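PDB 2FQP: hypothetical protein BP2299 from Bordetella pertussis Tohama I, which is of unknown function but carries a cupin domain that binds a zinc ion and pairs with a second copy of itself in the crystal assembly. Local coordinates for residues D39-E53 against N78-I92. Residues are numbered along the deposited sequence; the frame is centred on the assembly and turned at random.
Sequences DYVVVPMTTGPLLLE and NVINPSDTEFVFVEI. With ACT (acetate ion), chain F.
The double-stranded beta-helix of the cupins wraps two sheets round one core, and residues 39-53 and 78-92 pair in both of them: V41 to P44 run antiparallel to F89 to I92, and L51 to E53 antiparallel to N78 to I80. Backbone bonds such as V43 N to V90 O (2.8 Å) and L51 N to I80 O hold the pairs. Where the first pairing ends, a side chain takes over from the backbone: T46 OG1, set anti to the carbonyl carbon (chi1 -53°), accepts from V88 N at 2.9 Å. T46 CB lies over one face of the F87 ring, 3.8 Å from its centroid, with CG2 close to F87 CD2. L50 CD2 comes over the opposite face, 3.9 Å from the ring centroid, and the phenyl ring is sandwiched beside the loop 45-47, where the chain passes from one sheet to the other. L50 spreads its other methyl, CD1, between V79 CG1 and F89 CE2, and so joins the two sheets of the cupin barrel through its core. Near the zinc, which H34, H36 and H77 bind, the Y40 ring stacks on H36, and Y40 CE2 lies 3.6 Å from E91 OE2, ring and carboxylate planes 60° apart. Y40 OH donates to an acetate, probably from the crystallisation liquor, which Y69 also holds. At the far end N78 ND2 gives E53 OE1 a nearly straight bond (175°) that arrives from above the carboxylate plane, while E30 is a second partner of ND2. Beside the 81-85 turn, a water joins N81 OD1 and S83 OG.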
loop_
_atom_site.group_PDB
_atom_site.type_symbol
_atom_site.label_atom_id
_atom_site.label_comp_id
_atom_site.label_asym_id
_atom_site.label_seq_id
_atom_site.Cartn_x
_atom_site.Cartn_y
_atom_site.Cartn_z
ATOM N N ASP A 39 12.321 8.740 2.375
ATOM C CA ASP A 39 12.101 7.274 2.525
ATOM C C ASP A 39 10.687 6.970 2.024
ATOM O O ASP A 39 9.746 7.773 2.182
ATOM C CB ASP A 39 12.241 6.803 3.971
ATOM C CG ASP A 39 13.635 7.011 4.552
ATOM O OD1 ASP A 39 14.621 7.127 3.802
ATOM O OD2 ASP A 39 13.738 7.023 5.802
ATOM N N TYR A 40 10.515 5.807 1.425
ATOM C CA TYR A 40 9.207 5.462 0.858
ATOM C C TYR A 40 8.880 3.991 0.953
ATOM O O TYR A 40 9.771 3.168 1.157
ATOM C CB TYR A 40 9.066 5.993 -0.580
ATOM C CG TYR A 40 9.978 5.354 -1.617
ATOM C CD1 TYR A 40 11.317 5.719 -1.720
ATOM C CD2 TYR A 40 9.484 4.422 -2.520
ATOM C CE1 TYR A 40 12.141 5.162 -2.709
ATOM C CE2 TYR A 40 10.309 3.853 -3.504
ATOM C CZ TYR A 40 11.642 4.244 -3.593
ATOM O OH TYR A 40 12.509 3.677 -4.557
ATOM N N VAL A 41 7.580 3.707 0.906
ATOM C CA VAL A 41 7.047 2.373 0.880
ATOM C C VAL A 41 6.329 2.113 -0.433
ATOM O O VAL A 41 5.614 2.956 -0.892
ATOM C CB VAL A 41 6.049 2.165 2.067
ATOM C CG1 VAL A 41 5.409 0.818 1.961
ATOM C CG2 VAL A 41 6.771 2.353 3.421
ATOM N N VAL A 42 6.584 0.954 -1.063
ATOM C CA VAL A 42 5.911 0.583 -2.277
ATOM C C VAL A 42 4.960 -0.552 -1.929
ATOM O O VAL A 42 5.402 -1.575 -1.393
ATOM C CB VAL A 42 6.939 0.131 -3.362
ATOM C CG1 VAL A 42 6.245 -0.429 -4.602
ATOM C CG2 VAL A 42 7.894 1.276 -3.715
ATOM N N VAL A 43 3.668 -0.348 -2.187
ATOM C CA VAL A 43 2.698 -1.434 -2.125
ATOM C C VAL A 43 2.250 -1.785 -3.546
ATOM O O VAL A 43 1.464 -1.065 -4.137
ATOM C CB VAL A 43 1.435 -1.042 -1.303
ATOM C CG1 VAL A 43 0.519 -2.243 -1.195
ATOM C CG2 VAL A 43 1.798 -0.523 0.118
ATOM N N PRO A 44 2.780 -2.881 -4.112
ATOM C CA PRO A 44 2.339 -3.236 -5.446
ATOM C C PRO A 44 0.868 -3.626 -5.507
ATOM O O PRO A 44 0.372 -4.308 -4.605
ATOM C CB PRO A 44 3.232 -4.440 -5.797
ATOM C CG PRO A 44 4.375 -4.337 -4.892
ATOM C CD PRO A 44 3.787 -3.830 -3.620
HETATM N N MSE A 45 0.191 -3.200 -6.561
HETATM C CA MSE A 45 -1.219 -3.542 -6.795
HETATM C C MSE A 45 -1.351 -4.574 -7.912
HETATM O O MSE A 45 -2.439 -5.051 -8.196
HETATM C CB MSE A 45 -2.019 -2.289 -7.129
HETATM C CG MSE A 45 -2.066 -1.204 -6.101
HETATM SE SE MSE A 45 -2.592 -1.803 -4.300
HETATM C CE MSE A 45 -4.193 -2.584 -4.857
ATOM N N THR A 46 -0.227 -4.887 -8.551
ATOM C CA THR A 46 -0.110 -5.770 -9.679
ATOM C C THR A 46 1.034 -6.709 -9.378
ATOM O O THR A 46 2.045 -6.311 -8.814
ATOM C CB THR A 46 0.273 -5.005 -10.947
ATOM O OG1 THR A 46 -0.643 -3.921 -11.160
ATOM C CG2 THR A 46 0.308 -5.939 -12.133
ATOM N N THR A 47 0.881 -7.971 -9.737
ATOM C CA THR A 47 2.019 -8.900 -9.656
ATOM C C THR A 47 2.687 -8.903 -11.010
ATOM O O THR A 47 2.024 -9.141 -12.050
ATOM C CB THR A 47 1.547 -10.291 -9.288
ATOM O OG1 THR A 47 0.970 -10.237 -7.976
ATOM C CG2 THR A 47 2.699 -11.319 -9.337
ATOM N N GLY A 48 3.976 -8.633 -11.034
ATOM C CA GLY A 48 4.685 -8.580 -12.306
ATOM C C GLY A 48 6.059 -7.990 -12.182
ATOM O O GLY A 48 6.385 -7.438 -11.122
ATOM N N PRO A 49 6.862 -8.091 -13.254
ATOM C CA PRO A 49 8.220 -7.529 -13.262
ATOM C C PRO A 49 8.205 -5.996 -13.447
ATOM O O PRO A 49 7.314 -5.435 -14.119
ATOM C CB PRO A 49 8.863 -8.220 -14.479
ATOM C CG PRO A 49 7.734 -8.396 -15.430
ATOM C CD PRO A 49 6.544 -8.764 -14.524
ATOM N N LEU A 50 9.182 -5.327 -12.843
ATOM C CA LEU A 50 9.517 -3.969 -13.193
ATOM C C LEU A 50 10.970 -3.976 -13.596
ATOM O O LEU A 50 11.742 -4.809 -13.106
ATOM C CB LEU A 50 9.319 -3.008 -12.019
ATOM C CG LEU A 50 7.869 -2.612 -11.697
ATOM C CD1 LEU A 50 7.922 -1.578 -10.634
ATOM C CD2 LEU A 50 7.078 -2.140 -12.881
ATOM N N LEU A 51 11.328 -3.065 -14.501
ATOM C CA LEU A 51 12.694 -2.955 -14.954
ATOM C C LEU A 51 13.218 -1.684 -14.318
ATOM O O LEU A 51 12.645 -0.607 -14.530
ATOM C CB LEU A 51 12.740 -2.898 -16.481
ATOM C CG LEU A 51 14.112 -2.698 -17.126
ATOM C CD1 LEU A 51 15.067 -3.768 -16.681
ATOM C CD2 LEU A 51 13.977 -2.721 -18.640
ATOM N N LEU A 52 14.255 -1.813 -13.505
ATOM C CA LEU A 52 14.802 -0.662 -12.773
ATOM C C LEU A 52 16.140 -0.263 -13.358
ATOM O O LEU A 52 17.079 -1.068 -13.400
ATOM C CB LEU A 52 14.951 -0.970 -11.293
ATOM C CG LEU A 52 13.730 -1.540 -10.584
ATOM C CD1 LEU A 52 14.125 -2.105 -9.212
ATOM C CD2 LEU A 52 12.678 -0.465 -10.478
ATOM N N GLU A 53 16.215 0.977 -13.839
ATOM C CA GLU A 53 17.466 1.535 -14.421
ATOM C C GLU A 53 18.102 2.459 -13.416
ATOM O O GLU A 53 17.486 3.403 -12.968
ATOM C CB GLU A 53 17.159 2.329 -15.672
ATOM C CG GLU A 53 16.565 1.457 -16.763
ATOM C CD GLU A 53 16.391 2.165 -18.104
ATOM O OE1 GLU A 53 16.017 3.369 -18.148
ATOM O OE2 GLU A 53 16.585 1.483 -19.126
ATOM N N ASN A 78 15.123 5.240 -13.097
ATOM C CA ASN A 78 14.038 5.246 -14.025
ATOM C C ASN A 78 13.366 3.881 -13.855
ATOM O O ASN A 78 14.027 2.867 -13.738
ATOM C CB ASN A 78 14.483 5.449 -15.469
ATOM C CG ASN A 78 13.296 5.399 -16.460
ATOM O OD1 ASN A 78 12.241 5.925 -16.163
ATOM N ND2 ASN A 78 13.482 4.723 -17.615
ATOM N N VAL A 79 12.044 3.859 -13.821
ATOM C CA VAL A 79 11.345 2.618 -13.625
ATOM C C VAL A 79 10.454 2.370 -14.822
ATOM O O VAL A 79 9.711 3.235 -15.185
ATOM C CB VAL A 79 10.418 2.699 -12.390
ATOM C CG1 VAL A 79 9.619 1.424 -12.210
ATOM C CG2 VAL A 79 11.234 2.947 -11.148
ATOM N N ILE A 80 10.508 1.167 -15.350
ATOM C CA ILE A 80 9.850 0.794 -16.581
ATOM C C ILE A 80 8.968 -0.422 -16.348
ATOM O O ILE A 80 9.353 -1.371 -15.658
ATOM C CB ILE A 80 10.888 0.457 -17.698
ATOM C CG1 ILE A 80 11.661 1.701 -18.138
ATOM C CG2 ILE A 80 10.228 -0.153 -18.940
ATOM C CD1 ILE A 80 12.945 1.353 -18.889
ATOM N N ASN A 81 7.783 -0.413 -16.951
ATOM C CA ASN A 81 6.890 -1.561 -16.995
ATOM C C ASN A 81 7.127 -2.319 -18.319
ATOM O O ASN A 81 6.657 -1.871 -19.365
ATOM C CB ASN A 81 5.438 -1.091 -16.966
ATOM C CG ASN A 81 4.464 -2.209 -17.136
ATOM O OD1 ASN A 81 4.784 -3.387 -16.907
ATOM N ND2 ASN A 81 3.231 -1.859 -17.528
ATOM N N PRO A 82 7.826 -3.456 -18.266
ATOM C CA PRO A 82 8.188 -4.140 -19.511
ATOM C C PRO A 82 7.077 -5.053 -20.059
ATOM O O PRO A 82 7.276 -5.729 -21.077
ATOM C CB PRO A 82 9.369 -4.983 -19.079
ATOM C CG PRO A 82 9.031 -5.389 -17.673
ATOM C CD PRO A 82 8.353 -4.173 -17.072
ATOM N N SER A 83 5.934 -5.087 -19.390
ATOM C CA SER A 83 4.864 -6.010 -19.733
ATOM C C SER A 83 3.871 -5.400 -20.723
ATOM O O SER A 83 3.897 -4.217 -20.999
ATOM C CB SER A 83 4.128 -6.466 -18.480
ATOM O OG SER A 83 4.976 -7.257 -17.662
ATOM N N ASP A 84 2.960 -6.252 -21.208
ATOM C CA ASP A 84 1.968 -5.891 -22.201
ATOM C C ASP A 84 0.662 -5.382 -21.580
ATOM O O ASP A 84 -0.311 -5.146 -22.303
ATOM C CB ASP A 84 1.639 -7.117 -23.055
ATOM C CG ASP A 84 2.788 -7.522 -23.971
ATOM O OD1 ASP A 84 3.524 -6.627 -24.452
ATOM O OD2 ASP A 84 2.940 -8.743 -24.218
ATOM N N THR A 85 0.644 -5.246 -20.251
ATOM C CA THR A 85 -0.505 -4.847 -19.518
ATOM C C THR A 85 -0.096 -3.811 -18.482
ATOM O O THR A 85 1.089 -3.696 -18.124
ATOM C CB THR A 85 -1.124 -6.061 -18.770
ATOM O OG1 THR A 85 -0.100 -6.735 -18.014
ATOM C CG2 THR A 85 -1.745 -7.022 -19.769
ATOM N N GLU A 86 -1.097 -3.091 -17.995
ATOM C CA GLU A 86 -0.893 -1.980 -17.067
ATOM C C GLU A 86 -0.340 -2.525 -15.784
ATOM O O GLU A 86 -0.763 -3.602 -15.352
ATOM C CB GLU A 86 -2.222 -1.283 -16.793
ATOM C CG GLU A 86 -2.132 -0.071 -15.885
ATOM C CD GLU A 86 -3.419 0.719 -15.836
ATOM O OE1 GLU A 86 -4.485 0.088 -15.903
ATOM O OE2 GLU A 86 -3.362 1.971 -15.747
ATOM N N PHE A 87 0.595 -1.790 -15.192
ATOM C CA PHE A 87 1.176 -2.121 -13.892
ATOM C C PHE A 87 0.884 -0.995 -12.925
ATOM O O PHE A 87 1.038 0.177 -13.266
ATOM C CB PHE A 87 2.704 -2.326 -13.959
ATOM C CG PHE A 87 3.244 -2.946 -12.732
ATOM C CD1 PHE A 87 3.458 -2.193 -11.579
ATOM C CD2 PHE A 87 3.484 -4.334 -12.690
ATOM C CE1 PHE A 87 3.886 -2.782 -10.388
ATOM C CE2 PHE A 87 3.949 -4.927 -11.536
ATOM C CZ PHE A 87 4.162 -4.150 -10.370
ATOM N N VAL A 88 0.438 -1.340 -11.716
ATOM C CA VAL A 88 0.047 -0.318 -10.746
ATOM C C VAL A 88 0.711 -0.584 -9.391
ATOM O O VAL A 88 0.819 -1.720 -8.970
ATOM C CB VAL A 88 -1.489 -0.288 -10.591
ATOM C CG1 VAL A 88 -1.916 0.812 -9.590
ATOM C CG2 VAL A 88 -2.169 -0.107 -11.950
ATOM N N PHE A 89 1.223 0.478 -8.768
ATOM C CA PHE A 89 1.633 0.452 -7.376
ATOM C C PHE A 89 1.280 1.739 -6.659
ATOM O O PHE A 89 1.064 2.782 -7.284
ATOM C CB PHE A 89 3.122 0.058 -7.149
ATOM C CG PHE A 89 4.158 1.028 -7.702
ATOM C CD1 PHE A 89 4.504 2.215 -7.004
ATOM C CD2 PHE A 89 4.910 0.692 -8.828
ATOM C CE1 PHE A 89 5.510 3.066 -7.514
ATOM C CE2 PHE A 89 5.907 1.519 -9.304
ATOM C CZ PHE A 89 6.201 2.708 -8.669
ATOM N N VAL A 90 1.171 1.614 -5.339
ATOM C CA VAL A 90 0.931 2.720 -4.458
ATOM C C VAL A 90 2.240 3.013 -3.711
ATOM O O VAL A 90 2.834 2.116 -3.110
ATOM C CB VAL A 90 -0.250 2.452 -3.486
ATOM C CG1 VAL A 90 -0.352 3.558 -2.422
ATOM C CG2 VAL A 90 -1.551 2.369 -4.288
ATOM N N GLU A 91 2.674 4.264 -3.809
ATOM C CA GLU A 91 3.903 4.718 -3.208
ATOM C C GLU A 91 3.596 5.666 -2.040
ATOM O O GLU A 91 2.868 6.633 -2.195
ATOM C CB GLU A 91 4.783 5.416 -4.262
ATOM C CG GLU A 91 6.239 5.580 -3.850
ATOM C CD GLU A 91 7.146 5.860 -5.088
ATOM O OE1 GLU A 91 7.257 7.026 -5.472
ATOM O OE2 GLU A 91 7.661 4.900 -5.689
ATOM N N ILE A 92 4.147 5.348 -0.869
ATOM C CA ILE A 92 3.894 6.107 0.376
ATOM C C ILE A 92 5.192 6.759 0.807
ATOM O O ILE A 92 6.121 6.079 1.250
ATOM C CB ILE A 92 3.383 5.208 1.525
ATOM C CG1 ILE A 92 2.076 4.528 1.157
ATOM C CG2 ILE A 92 3.155 6.030 2.803
ATOM C CD1 ILE A 92 2.206 3.064 0.899
HETATM C C ACT F . 10.627 1.153 -6.648
HETATM O O ACT F . 11.234 0.136 -6.229
HETATM O OXT ACT F . 11.036 2.306 -6.324
HETATM C CH3 ACT F . 9.451 0.986 -7.549
HETATM O O HOH W 1 5.171 -5.765 -15.409
#